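Local coordinates for BZZ1 protein (Saccharomyces cerevisiae, PDB 1ZUU), which acts in endocytosis and vacuolar trafficking, works with type I myosins to repolarise actin after salt stress, and is represented here by its first SH3 domain, at residues Asp16-Thr21 and Gly49-Thr54. Sequence-based numbering, arbitrary orientation. Where two conformers were deposited one is given.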
ATOM      1  N   ASP A  16       4.026  -6.770   8.934  0.50  5.95           N
ATOM      2  CA  ASP A  16       3.215  -5.563   8.912  0.50  4.94           C
ATOM      3  C   ASP A  16       3.000  -5.013   7.540  0.50  4.90           C
ATOM      4  O   ASP A  16       2.239  -4.064   7.408  0.50  4.81           O
ATOM      5  CB  ASP A  16       3.812  -4.455   9.812  0.50  6.52           C
ATOM      6  CG  ASP A  16       5.238  -4.059   9.387  0.50  5.31           C
ATOM      7  OD1 ASP A  16       6.033  -4.946   9.000  0.50  6.33           O
ATOM      8  OD2 ASP A  16       5.588  -2.855   9.503  0.50  6.57           O
ATOM      9  N   GLU A  17       3.674  -5.560   6.523  1.00  4.09           N
ATOM     10  CA  GLU A  17       3.608  -5.049   5.151  1.00  4.04           C
ATOM     11  C   GLU A  17       2.546  -5.859   4.383  1.00  4.30           C
ATOM     12  O   GLU A  17       2.193  -6.979   4.762  1.00  5.94           O
ATOM     13  CB  GLU A  17       4.951  -5.208   4.455  1.00  4.06           C
ATOM     14  CG  GLU A  17       6.086  -4.462   5.170  1.00  4.45           C
ATOM     15  CD  GLU A  17       7.440  -4.799   4.658  1.00  4.35           C
ATOM     16  OE1 GLU A  17       8.420  -4.452   5.351  1.00  6.29           O
ATOM     17  OE2 GLU A  17       7.565  -5.404   3.562  1.00  6.04           O
ATOM     18  N   ILE A  18       2.123  -5.312   3.237  1.00  3.79           N
ATOM     19  CA  ILE A  18       1.281  -6.077   2.310  1.00  3.74           C
ATOM     20  C   ILE A  18       1.812  -5.896   0.888  1.00  4.03           C
ATOM     21  O   ILE A  18       2.572  -4.985   0.558  1.00  4.57           O
ATOM     22  CB  ILE A  18      -0.208  -5.686   2.364  1.00  4.08           C
ATOM     23  CG1 ILE A  18      -0.442  -4.248   2.009  1.00  4.40           C
ATOM     24  CG2 ILE A  18      -0.770  -6.021   3.723  1.00  5.48           C
ATOM     25  CD1 ILE A  18      -1.918  -3.926   1.741  1.00  6.16           C
ATOM     26  N   THR A  19       1.367  -6.826   0.023  1.00  3.79           N
ATOM     27  CA  THR A  19       1.641  -6.781  -1.378  1.00  3.06           C
ATOM     28  C   THR A  19       0.670  -5.854  -2.109  1.00  3.43           C
ATOM     29  O   THR A  19      -0.518  -5.823  -1.843  1.00  3.95           O
ATOM     30  CB  THR A  19       1.574  -8.216  -1.950  1.00  3.74           C
ATOM     31  OG1 THR A  19       2.628  -8.938  -1.360  1.00  4.39           O
ATOM     32  CG2 THR A  19       1.628  -8.281  -3.469  1.00  4.21           C
ATOM     33  N   ILE A  20       1.226  -5.111  -3.086  1.00  3.52           N
ATOM     34  CA  ILE A  20       0.468  -4.293  -3.992  1.00  3.39           C
ATOM     35  C   ILE A  20       0.976  -4.513  -5.416  1.00  3.20           C
ATOM     36  O   ILE A  20       2.175  -4.638  -5.646  1.00  3.87           O
ATOM     37  CB  ILE A  20       0.523  -2.771  -3.621  1.00  3.73           C
ATOM     38  CG1 ILE A  20       1.968  -2.338  -3.296  1.00  4.16           C
ATOM     39  CG2 ILE A  20      -0.450  -2.460  -2.536  1.00  4.53           C
ATOM     40  CD1 ILE A  20       2.189  -0.844  -3.246  1.00  4.93           C
ATOM     41  N   THR A  21       0.054  -4.463  -6.377  1.00  3.44           N
ATOM     42  CA  THR A  21       0.412  -4.517  -7.777  1.00  4.03           C
ATOM     43  C   THR A  21      -0.405  -3.497  -8.544  1.00  4.14           C
ATOM     44  O   THR A  21      -1.544  -3.191  -8.185  1.00  4.10           O
ATOM     45  CB  THR A  21       0.230  -5.929  -8.380  1.00  4.48           C
ATOM     46  OG1 THR A  21      -1.150  -6.309  -8.390  1.00  5.26           O
ATOM     47  CG2 THR A  21       1.096  -6.945  -7.712  1.00  5.39           C
ATOM     48  N   GLY A  49      -2.001  -3.229   5.569  1.00  4.00           N
ATOM     49  CA  GLY A  49      -0.705  -3.065   6.132  1.00  4.20           C
ATOM     50  C   GLY A  49       0.083  -1.972   5.385  1.00  4.02           C
ATOM     51  O   GLY A  49      -0.485  -1.161   4.643  1.00  4.03           O
ATOM     52  N   LEU A  50       1.378  -1.940   5.651  1.00  3.70           N
ATOM     53  CA  LEU A  50       2.276  -0.894   5.150  1.00  3.42           C
ATOM     54  C   LEU A  50       2.824  -1.254   3.754  1.00  3.78           C
ATOM     55  O   LEU A  50       3.147  -2.386   3.455  1.00  4.28           O
ATOM     56  CB  LEU A  50       3.476  -0.722   6.086  1.00  3.82           C
ATOM     57  CG  LEU A  50       3.177  -0.089   7.443  1.00  4.59           C
ATOM     58  CD1 LEU A  50       4.476  -0.032   8.232  1.00  6.72           C
ATOM     59  CD2 LEU A  50       2.602   1.272   7.395  1.00  6.25           C
ATOM     60  N   VAL A  51       2.959  -0.168   2.940  1.00  4.03           N
ATOM     61  CA  VAL A  51       3.597  -0.237   1.653  1.00  3.66           C
ATOM     62  C   VAL A  51       4.478   1.017   1.502  1.00  4.29           C
ATOM     63  O   VAL A  51       4.250   2.026   2.160  1.00  4.01           O
ATOM     64  CB  VAL A  51       2.617  -0.315   0.473  1.00  4.14           C
ATOM     65  CG1 VAL A  51       1.705  -1.551   0.637  1.00  4.36           C
ATOM     66  CG2 VAL A  51       1.784   0.952   0.338  1.00  4.91           C
ATOM     67  N   PRO A  52       5.448   1.003   0.576  1.00  4.27           N
ATOM     68  CA  PRO A  52       6.281   2.221   0.391  1.00  5.13           C
ATOM     69  C   PRO A  52       5.425   3.336  -0.166  1.00  4.55           C
ATOM     70  O   PRO A  52       4.727   3.192  -1.196  1.00  5.06           O
ATOM     71  CB  PRO A  52       7.361   1.771  -0.577  1.00  5.73           C
ATOM     72  CG  PRO A  52       7.425   0.265  -0.433  1.00  5.99           C
ATOM     73  CD  PRO A  52       5.977  -0.146  -0.185  1.00  5.23           C
ATOM     74  N   THR A  53       5.526   4.538   0.435  1.00  4.73           N
ATOM     75  CA  THR A  53       4.673   5.661   0.067  1.00  4.91           C
ATOM     76  C   THR A  53       4.826   6.054  -1.410  1.00  4.52           C
ATOM     77  O   THR A  53       3.814   6.381  -2.058  1.00  5.27           O
ATOM     78  CB  THR A  53       5.047   6.869   0.972  1.00  5.16           C
ATOM     79  OG1 THR A  53       4.811   6.396   2.296  1.00  5.12           O
ATOM     80  CG2 THR A  53       4.254   8.110   0.654  1.00  6.68           C
ATOM     81  N   THR A  54       6.030   6.038  -1.936  1.00  4.45           N
ATOM     82  CA  THR A  54       6.264   6.489  -3.311  1.00  5.38           C
ATOM     83  C   THR A  54       5.666   5.502  -4.343  1.00  5.52           C
ATOM     84  O   THR A  54       5.654   5.818  -5.555  1.00  6.74           O
ATOM     85  CB  THR A  54       7.704   6.772  -3.615  1.00  7.24           C
ATOM     86  OG1 THR A  54       8.414   5.558  -3.408  1.00  9.19           O
ATOM     87  CG2 THR A  54       8.237   7.919  -2.741  1.00  8.33           C
TER
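Leu50 uses both of its backbone polar atoms to hold the chain at Asp16-Ile18. Its N donates to Asp16 O over 2.9 Å, nearly straight at 172° and in the plane of that carbonyl. Its O takes the N-H of Ile18, with N and O 3.1 Å apart; this bond is more bent and its donor lies 30° off the carbonyl plane. Glu17 sits between the two bonds, facing Leu50 in a single bridge, and its CA adds a CH...O contact of 3.2 Å to Leu50 O.

Next along the strand, the apolar side chains of Ile18 and Ile20 close on Val51. Its CG1 lies 3.7 Å from Ile18 CG1 and packs against both branches of Ile20, while Ile20 CD1 reaches Val51 CB at 3.8 Å. In Ile18, CG1 stands between the backbone N and the carbonyl carbon (chi1 61°), leaving CG2 beside its own N, where it rests 3.6 Å from Gly49 N. Gly49, with no side chain, brings its CA within 3.4 Å of Asp16 O. Ile18 O is buried against Val51 CG1 without a polar partner. Ile56 of strand 56-57 touches both Ile20 and Val51, carrying this packing into the core.

At the more open edge, a magnesium ion lies about 4 Å from the Asp16 side chain. The extended Glu17 side chain leaves on the same side of the chain as Asp16, opposite to Ile18; its OE2 is bonded to Tyr10 OH and Lys13 N, and the side chain touches Trp37.

The bridge joins the RT loop to the strand leading into the 3-10 turn, as in the SH3 beta-barrel, whose peptide-binding face typically includes residues equivalent to Tyr10, Trp37 and Pro52.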